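DNA endonuclease I-CvuI (Chlorella vulgaris, PDB 5A77) cleaves double-stranded DNA as a LAGLIDADG homing endonuclease, probably to spread the chloroplast intron that encodes it. Local coordinates at residues Q40-F48 / G83-L94. Sequence-based numbering, arbitrary orientation.
Sequences QVRVSLTVF and GGTSLQTTLEKL. With nucleotides of chain F; nucleotides of chain C.
Gly-83 is shared between strand and DNA: its N donates to Val-43 O across 3.1 Å in a nearly straight bond (171°), while its CA lies 3.2 Å from OP1 of DA4 of chain C. At its positive phi (99°) a CB would be jammed against the carbonyl O of the residue before, and it would also clash with that phosphate oxygen. Gly-83 is the N-cap of helix 84-94, and its O accepts from Leu-87 N in the first turn.

Leu-87 carries much of the apolar contact. CG anti to the backbone N (chi1 168°) brings the branch toward the strand, where its two methyls part. CD2 lies against the backbone, 3.3 Å from Ser-44 N, and also meets CB of Val-43. CD1 rests on CB of Leu-45, 3.5 Å away. CG2 of Val-43 abuts the carbonyl carbon of Gly-83. Farther along, Leu-45 CD1 reaches Leu-94 CD1 at 3.8 Å, with Leu-91 CD2 more loosely alongside.

This is the helix-backed antiparallel sheet of the LAGLIDADG fold, whose concave surface grips DNA. Helix 102-114 joins the apolar layer, with Val-43 on Val-108 and Leu-91 on Leu-109.

From the other surface of the strand, Arg-42 and Phe-48 reach the DNA. Arg-42 NH1 donates to O4 of DT5 of chain F (2.6 Å) in a bent bond, a major-groove base contact, and O4 lies at the guanidinium edge, near its plane. The Phe-48 ring has C8 of DG1 of chain F over the centre of one face, 3.2 Å above its plane, and Thr-46 CG2 toward the rim of the opposite face.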
ATOM      1  N   GLN B  40      -5.151 -20.126 -21.468  1.00 40.82           N
ATOM      2  CA  GLN B  40      -3.882 -20.005 -20.765  1.00 42.06           C
ATOM      3  C   GLN B  40      -4.196 -19.530 -19.355  1.00 42.26           C
ATOM      4  O   GLN B  40      -5.078 -18.694 -19.168  1.00 43.42           O
ATOM      5  CB  GLN B  40      -2.947 -19.008 -21.483  1.00 38.83           C
ATOM      6  CG  GLN B  40      -1.602 -18.772 -20.798  1.00 39.63           C
ATOM      7  CD  GLN B  40      -1.089 -17.332 -20.944  1.00 38.11           C
ATOM      8  OE1 GLN B  40      -1.755 -16.473 -21.517  1.00 34.53           O
ATOM      9  NE2 GLN B  40       0.090 -17.067 -20.395  1.00 33.64           N
ATOM     10  N   VAL B  41      -3.504 -20.061 -18.357  1.00 40.36           N
ATOM     11  CA  VAL B  41      -3.629 -19.504 -17.016  1.00 35.71           C
ATOM     12  C   VAL B  41      -2.446 -18.557 -16.795  1.00 42.19           C
ATOM     13  O   VAL B  41      -1.286 -18.983 -16.825  1.00 45.31           O
ATOM     14  CB  VAL B  41      -3.686 -20.602 -15.944  1.00 39.01           C
ATOM     15  CG1 VAL B  41      -3.489 -20.020 -14.566  1.00 43.41           C
ATOM     16  CG2 VAL B  41      -5.036 -21.328 -16.007  1.00 38.25           C
ATOM     17  N   ARG B  42      -2.737 -17.265 -16.636  1.00 37.58           N
ATOM     18  CA  ARG B  42      -1.684 -16.268 -16.463  1.00 37.86           C
ATOM     19  C   ARG B  42      -1.455 -16.036 -14.983  1.00 33.39           C
ATOM     20  O   ARG B  42      -2.400 -15.786 -14.260  1.00 38.72           O
ATOM     21  CB  ARG B  42      -2.045 -14.946 -17.172  1.00 36.03           C
ATOM     22  CG  ARG B  42      -1.106 -13.744 -16.874  1.00 37.58           C
ATOM     23  CD  ARG B  42      -1.495 -12.465 -17.672  1.00 32.05           C
ATOM     24  NE  ARG B  42      -1.514 -12.730 -19.112  1.00 37.38           N
ATOM     25  CZ  ARG B  42      -2.294 -12.114 -19.997  1.00 36.85           C
ATOM     26  NH1 ARG B  42      -3.131 -11.160 -19.602  1.00 32.60           N
ATOM     27  NH2 ARG B  42      -2.243 -12.468 -21.285  1.00 35.09           N
ATOM     28  N   VAL B  43      -0.208 -16.150 -14.535  1.00 30.45           N
ATOM     29  CA  VAL B  43       0.170 -15.754 -13.187  1.00 33.13           C
ATOM     30  C   VAL B  43       0.913 -14.399 -13.206  1.00 36.41           C
ATOM     31  O   VAL B  43       1.713 -14.135 -14.117  1.00 34.20           O
ATOM     32  CB  VAL B  43       1.046 -16.832 -12.510  1.00 31.87           C
ATOM     33  CG1 VAL B  43       0.272 -18.140 -12.355  1.00 36.90           C
ATOM     34  CG2 VAL B  43       2.316 -17.058 -13.296  1.00 30.48           C
ATOM     35  N   SER B  44       0.648 -13.538 -12.220  1.00 29.21           N
ATOM     36  CA  SER B  44       1.332 -12.244 -12.152  1.00 37.77           C
ATOM     37  C   SER B  44       1.315 -11.557 -10.796  1.00 39.76           C
ATOM     38  O   SER B  44       0.318 -11.595 -10.066  1.00 39.26           O
ATOM     39  CB  SER B  44       0.750 -11.272 -13.187  1.00 41.17           C
ATOM     40  OG  SER B  44      -0.654 -11.155 -13.059  1.00 44.31           O
ATOM     41  N   LEU B  45       2.441 -10.927 -10.472  1.00 38.56           N
ATOM     42  CA  LEU B  45       2.501  -9.950  -9.397  1.00 39.86           C
ATOM     43  C   LEU B  45       2.542  -8.564 -10.021  1.00 41.87           C
ATOM     44  O   LEU B  45       3.398  -8.289 -10.863  1.00 40.50           O
ATOM     45  CB  LEU B  45       3.728 -10.171  -8.505  1.00 41.12           C
ATOM     46  CG  LEU B  45       3.947  -9.204  -7.333  1.00 39.74           C
ATOM     47  CD1 LEU B  45       4.662  -9.910  -6.208  1.00 44.26           C
ATOM     48  CD2 LEU B  45       4.755  -7.990  -7.752  1.00 44.59           C
ATOM     49  N   THR B  46       1.639  -7.681  -9.606  1.00 44.89           N
ATOM     50  CA  THR B  46       1.624  -6.331 -10.166  1.00 41.46           C
ATOM     51  C   THR B  46       1.562  -5.296  -9.043  1.00 40.86           C
ATOM     52  O   THR B  46       0.854  -5.480  -8.060  1.00 42.59           O
ATOM     53  CB  THR B  46       0.433  -6.140 -11.130  1.00 42.20           C
ATOM     54  OG1 THR B  46       0.727  -6.774 -12.382  1.00 46.05           O
ATOM     55  CG2 THR B  46       0.203  -4.669 -11.409  1.00 42.57           C
ATOM     56  N   VAL B  47       2.325  -4.219  -9.180  1.00 39.62           N
ATOM     57  CA  VAL B  47       2.322  -3.130  -8.213  1.00 40.91           C
ATOM     58  C   VAL B  47       1.913  -1.830  -8.919  1.00 43.54           C
ATOM     59  O   VAL B  47       2.410  -1.519 -10.006  1.00 37.70           O
ATOM     60  CB  VAL B  47       3.705  -2.971  -7.540  1.00 35.43           C
ATOM     61  CG1 VAL B  47       3.794  -1.666  -6.789  1.00 38.26           C
ATOM     62  CG2 VAL B  47       3.984  -4.134  -6.617  1.00 34.93           C
ATOM     63  N   PHE B  48       0.989  -1.091  -8.310  1.00 43.19           N
ATOM     64  CA  PHE B  48       0.460   0.130  -8.913  1.00 43.93           C
ATOM     65  C   PHE B  48       0.974   1.384  -8.232  1.00 43.17           C
ATOM     66  O   PHE B  48       1.078   1.435  -7.012  1.00 48.22           O
ATOM     67  CB  PHE B  48      -1.066   0.145  -8.870  1.00 42.89           C
ATOM     68  CG  PHE B  48      -1.699  -1.076  -9.449  1.00 45.34           C
ATOM     69  CD1 PHE B  48      -1.932  -1.175 -10.814  1.00 46.19           C
ATOM     70  CD2 PHE B  48      -2.077  -2.128  -8.630  1.00 43.07           C
ATOM     71  CE1 PHE B  48      -2.531  -2.308 -11.344  1.00 42.78           C
ATOM     72  CE2 PHE B  48      -2.663  -3.248  -9.156  1.00 45.14           C
ATOM     73  CZ  PHE B  48      -2.891  -3.339 -10.511  1.00 42.54           C
ATOM     74  N   GLY B  83       4.449 -14.595 -15.440  1.00 43.92           N
ATOM     75  CA  GLY B  83       4.936 -15.904 -15.856  1.00 36.58           C
ATOM     76  C   GLY B  83       5.623 -16.722 -14.782  1.00 38.38           C
ATOM     77  O   GLY B  83       6.256 -16.174 -13.884  1.00 39.48           O
ATOM     78  N   GLY B  84       5.536 -18.043 -14.912  1.00 39.59           N
ATOM     79  CA  GLY B  84       5.980 -18.958 -13.878  1.00 38.64           C
ATOM     80  C   GLY B  84       7.435 -18.889 -13.466  1.00 40.05           C
ATOM     81  O   GLY B  84       7.746 -18.804 -12.283  1.00 41.85           O
ATOM     82  N   THR B  85       8.332 -18.922 -14.438  1.00 37.93           N
ATOM     83  CA  THR B  85       9.756 -19.002 -14.142  1.00 46.22           C
ATOM     84  C   THR B  85      10.359 -17.753 -13.470  1.00 49.69           C
ATOM     85  O   THR B  85      11.351 -17.859 -12.747  1.00 51.27           O
ATOM     86  CB  THR B  85      10.557 -19.297 -15.420  1.00 55.99           C
ATOM     87  OG1 THR B  85      11.930 -19.515 -15.073  1.00 64.17           O
ATOM     88  CG2 THR B  85      10.451 -18.137 -16.412  1.00 51.29           C
ATOM     89  N   SER B  86       9.778 -16.576 -13.692  1.00 49.24           N
ATOM     90  CA  SER B  86      10.312 -15.366 -13.063  1.00 46.60           C
ATOM     91  C   SER B  86       9.450 -14.899 -11.888  1.00 47.48           C
ATOM     92  O   SER B  86       9.950 -14.219 -10.983  1.00 44.61           O
ATOM     93  CB  SER B  86      10.446 -14.233 -14.079  1.00 43.80           C
ATOM     94  OG  SER B  86       9.330 -14.182 -14.945  1.00 50.96           O
ATOM     95  N   LEU B  87       8.161 -15.244 -11.902  1.00 44.85           N
ATOM     96  CA  LEU B  87       7.256 -14.807 -10.837  1.00 38.36           C
ATOM     97  C   LEU B  87       7.412 -15.724  -9.640  1.00 38.95           C
ATOM     98  O   LEU B  87       7.213 -15.310  -8.501  1.00 41.90           O
ATOM     99  CB  LEU B  87       5.801 -14.765 -11.312  1.00 35.23           C
ATOM    100  CG  LEU B  87       4.754 -14.608 -10.203  1.00 38.40           C
ATOM    101  CD1 LEU B  87       4.992 -13.333  -9.389  1.00 40.06           C
ATOM    102  CD2 LEU B  87       3.343 -14.632 -10.740  1.00 30.73           C
ATOM    103  N   GLN B  88       7.783 -16.972  -9.900  1.00 41.77           N
ATOM    104  CA  GLN B  88       8.120 -17.903  -8.833  1.00 41.29           C
ATOM    105  C   GLN B  88       9.227 -17.277  -8.035  1.00 41.48           C
ATOM    106  O   GLN B  88       9.075 -16.997  -6.866  1.00 43.64           O
ATOM    107  CB  GLN B  88       8.545 -19.281  -9.373  1.00 41.36           C
ATOM    108  CG  GLN B  88       8.790 -20.316  -8.272  1.00 45.25           C
ATOM    109  CD  GLN B  88       9.397 -21.616  -8.784  1.00 46.51           C
ATOM    110  OE1 GLN B  88       9.397 -21.889  -9.989  1.00 46.77           O
ATOM    111  NE2 GLN B  88       9.906 -22.431  -7.865  1.00 39.08           N
ATOM    112  N   THR B  89      10.327 -16.985  -8.706  1.00 44.99           N
ATOM    113  CA  THR B  89      11.495 -16.405  -8.052  1.00 47.79           C
ATOM    114  C   THR B  89      11.200 -15.147  -7.231  1.00 45.60           C
ATOM    115  O   THR B  89      11.838 -14.903  -6.213  1.00 48.56           O
ATOM    116  CB  THR B  89      12.565 -16.107  -9.101  1.00 48.18           C
ATOM    117  OG1 THR B  89      12.969 -17.352  -9.680  1.00 51.41           O
ATOM    118  CG2 THR B  89      13.780 -15.437  -8.489  1.00 45.96           C
ATOM    119  N   THR B  90      10.212 -14.367  -7.638  1.00 40.56           N
ATOM    120  CA  THR B  90       9.875 -13.188  -6.857  1.00 46.11           C
ATOM    121  C   THR B  90       9.112 -13.565  -5.576  1.00 44.62           C
ATOM    122  O   THR B  90       9.281 -12.941  -4.527  1.00 45.59           O
ATOM    123  CB  THR B  90       9.051 -12.183  -7.686  1.00 44.29           C
ATOM    124  OG1 THR B  90       9.816 -11.792  -8.832  1.00 47.09           O
ATOM    125  CG2 THR B  90       8.731 -10.951  -6.863  1.00 44.80           C
ATOM    126  N   LEU B  91       8.296 -14.605  -5.654  1.00 41.86           N
ATOM    127  CA  LEU B  91       7.413 -14.935  -4.552  1.00 44.66           C
ATOM    128  C   LEU B  91       8.162 -15.479  -3.333  1.00 47.01           C
ATOM    129  O   LEU B  91       7.864 -15.058  -2.205  1.00 42.32           O
ATOM    130  CB  LEU B  91       6.340 -15.910  -5.024  1.00 41.34           C
ATOM    131  CG  LEU B  91       5.288 -15.108  -5.801  1.00 40.83           C
ATOM    132  CD1 LEU B  91       4.222 -15.983  -6.435  1.00 40.66           C
ATOM    133  CD2 LEU B  91       4.649 -14.078  -4.886  1.00 46.33           C
ATOM    134  N   GLU B  92       9.129 -16.322  -3.580  1.00 43.93           N
ATOM    135  CA  GLU B  92       9.958 -16.878  -2.563  1.00 48.00           C
ATOM    136  C   GLU B  92      10.796 -15.818  -1.848  1.00 46.69           C
ATOM    137  O   GLU B  92      11.328 -16.051  -0.792  1.00 48.66           O
ATOM    138  CB  GLU B  92      10.852 -17.976  -3.164  1.00 50.31           C
ATOM    139  CG  GLU B  92      10.526 -18.431  -4.592  1.00 52.68           C
ATOM    140  CD  GLU B  92      10.998 -19.846  -4.915  1.00 58.77           C
ATOM    141  OE1 GLU B  92      10.250 -20.795  -4.647  1.00 55.47           O
ATOM    142  OE2 GLU B  92      12.106 -20.023  -5.452  1.00 61.48           O
ATOM    143  N   LYS B  93      10.928 -14.651  -2.440  1.00 50.34           N
ATOM    144  CA  LYS B  93      11.617 -13.514  -1.834  1.00 44.43           C
ATOM    145  C   LYS B  93      10.695 -12.862  -0.833  1.00 45.46           C
ATOM    146  O   LYS B  93      11.092 -12.579   0.291  1.00 49.40           O
ATOM    147  CB  LYS B  93      12.062 -12.504  -2.889  1.00 46.40           C
ATOM    148  CG  LYS B  93      13.417 -12.802  -3.479  1.00 47.19           C
ATOM    149  CD  LYS B  93      13.579 -12.117  -4.808  1.00 42.73           C
ATOM    150  CE  LYS B  93      14.830 -12.586  -5.506  1.00 43.40           C
ATOM    151  NZ  LYS B  93      14.820 -12.173  -6.941  1.00 53.26           N
ATOM    152  N   LEU B  94       9.448 -12.656  -1.246  1.00 45.77           N
ATOM    153  CA  LEU B  94       8.463 -11.927  -0.452  1.00 43.82           C
ATOM    154  C   LEU B  94       7.747 -12.798   0.573  1.00 42.88           C
ATOM    155  O   LEU B  94       7.458 -12.351   1.682  1.00 40.43           O
ATOM    156  CB  LEU B  94       7.437 -11.277  -1.382  1.00 41.04           C
ATOM    157  CG  LEU B  94       8.112 -10.304  -2.351  1.00 46.19           C
ATOM    158  CD1 LEU B  94       7.129  -9.654  -3.320  1.00 43.31           C
ATOM    159  CD2 LEU B  94       8.853  -9.255  -1.547  1.00 42.92           C
TER
ATOM    160  OP3  DG F   1      -6.141  -4.386  -2.927  1.00 57.82           O
ATOM    161  P    DG F   1      -4.821  -3.716  -3.062  1.00 60.78           P
ATOM    162  OP1  DG F   1      -4.987  -2.328  -2.566  1.00 57.82           O
ATOM    163  OP2  DG F   1      -3.805  -4.592  -2.432  1.00 56.86           O
ATOM    164  O5'  DG F   1      -4.424  -3.656  -4.611  1.00 56.74           O
ATOM    165  C5'  DG F   1      -4.914  -2.594  -5.454  1.00 54.93           C
ATOM    166  C4'  DG F   1      -6.129  -3.078  -6.214  1.00 50.00           C
ATOM    167  O4'  DG F   1      -6.500  -2.150  -7.265  1.00 46.26           O
ATOM    168  C3'  DG F   1      -5.953  -4.425  -6.888  1.00 48.00           C
ATOM    169  O3'  DG F   1      -7.080  -5.167  -6.606  1.00 50.62           O
ATOM    170  C2'  DG F   1      -5.872  -4.072  -8.381  1.00 45.18           C
ATOM    171  C1'  DG F   1      -6.807  -2.888  -8.430  1.00 45.09           C
ATOM    172  N9   DG F   1      -6.640  -1.994  -9.569  1.00 42.15           N
ATOM    173  C8   DG F   1      -5.488  -1.355  -9.969  1.00 41.72           C
ATOM    174  N7   DG F   1      -5.670  -0.554 -10.986  1.00 41.20           N
ATOM    175  C5   DG F   1      -7.030  -0.652 -11.255  1.00 41.35           C
ATOM    176  C6   DG F   1      -7.814  -0.017 -12.242  1.00 41.96           C
ATOM    177  O6   DG F   1      -7.454   0.778 -13.106  1.00 44.74           O
ATOM    178  N1   DG F   1      -9.147  -0.398 -12.169  1.00 40.96           N
ATOM    179  C2   DG F   1      -9.660  -1.275 -11.259  1.00 41.27           C
ATOM    180  N2   DG F   1     -10.977  -1.511 -11.339  1.00 43.35           N
ATOM    181  N3   DG F   1      -8.938  -1.879 -10.326  1.00 41.97           N
ATOM    182  C4   DG F   1      -7.638  -1.524 -10.387  1.00 39.95           C
TER
ATOM    183  P    DA C   4       4.279 -16.106 -19.426  1.00 39.13           P
ATOM    184  OP1  DA C   4       5.033 -17.184 -18.754  1.00 30.30           O
ATOM    185  OP2  DA C   4       2.922 -15.704 -18.982  1.00 37.70           O
ATOM    186  O5'  DA C   4       5.240 -14.818 -19.409  1.00 41.18           O
ATOM    187  C5'  DA C   4       6.532 -14.888 -20.043  1.00 34.34           C
ATOM    188  C4'  DA C   4       6.786 -13.668 -20.904  1.00 37.76           C
ATOM    189  O4'  DA C   4       5.868 -13.671 -22.019  1.00 39.68           O
ATOM    190  C3'  DA C   4       6.589 -12.322 -20.198  1.00 39.49           C
ATOM    191  O3'  DA C   4       7.734 -11.510 -20.383  1.00 40.83           O
ATOM    192  C2'  DA C   4       5.358 -11.721 -20.883  1.00 38.04           C
ATOM    193  C1'  DA C   4       5.418 -12.355 -22.256  1.00 33.29           C
ATOM    194  N9   DA C   4       4.118 -12.452 -22.907  1.00 32.76           N
ATOM    195  C8   DA C   4       3.069 -13.221 -22.504  1.00 35.69           C
ATOM    196  N7   DA C   4       2.021 -13.139 -23.282  1.00 37.04           N
ATOM    197  C5   DA C   4       2.411 -12.274 -24.282  1.00 33.17           C
ATOM    198  C6   DA C   4       1.745 -11.793 -25.428  1.00 34.88           C
ATOM    199  N6   DA C   4       0.489 -12.124 -25.742  1.00 37.43           N
ATOM    200  N1   DA C   4       2.415 -10.940 -26.229  1.00 35.30           N
ATOM    201  C2   DA C   4       3.678 -10.604 -25.908  1.00 35.49           C
ATOM    202  N3   DA C   4       4.415 -11.001 -24.861  1.00 36.35           N
ATOM    203  C4   DA C   4       3.708 -11.843 -24.075  1.00 35.53           C
TER
ATOM    204  P    DT F   5     -11.810  -9.832 -23.669  1.00 58.87           P
ATOM    205  OP1  DT F   5     -12.985  -9.673 -24.555  1.00 57.62           O
ATOM    206  OP2  DT F   5     -11.204 -11.171 -23.508  1.00 50.95           O
ATOM    207  O5'  DT F   5     -10.621  -8.862 -24.150  1.00 54.16           O
ATOM    208  C5'  DT F   5     -10.739  -7.451 -24.019  1.00 45.67           C
ATOM    209  C4'  DT F   5      -9.666  -6.749 -24.830  1.00 48.20           C
ATOM    210  O4'  DT F   5      -8.445  -6.640 -24.049  1.00 48.46           O
ATOM    211  C3'  DT F   5      -9.273  -7.450 -26.133  1.00 52.44           C
ATOM    212  O3'  DT F   5      -9.155  -6.491 -27.179  1.00 56.20           O
ATOM    213  C2'  DT F   5      -7.923  -8.084 -25.799  1.00 47.47           C
ATOM    214  C1'  DT F   5      -7.346  -7.083 -24.819  1.00 43.18           C
ATOM    215  N1   DT F   5      -6.338  -7.672 -23.892  1.00 39.10           N
ATOM    216  C2   DT F   5      -5.059  -7.172 -23.880  1.00 39.20           C
ATOM    217  O2   DT F   5      -4.690  -6.260 -24.602  1.00 40.25           O
ATOM    218  N3   DT F   5      -4.217  -7.775 -22.982  1.00 37.73           N
ATOM    219  C4   DT F   5      -4.520  -8.801 -22.104  1.00 37.82           C
ATOM    220  O4   DT F   5      -3.687  -9.274 -21.332  1.00 36.49           O
ATOM    221  C5   DT F   5      -5.884  -9.280 -22.162  1.00 39.50           C
ATOM    222  C7   DT F   5      -6.334 -10.413 -21.274  1.00 30.38           C
ATOM    223  C6   DT F   5      -6.717  -8.694 -23.044  1.00 40.71           C
TER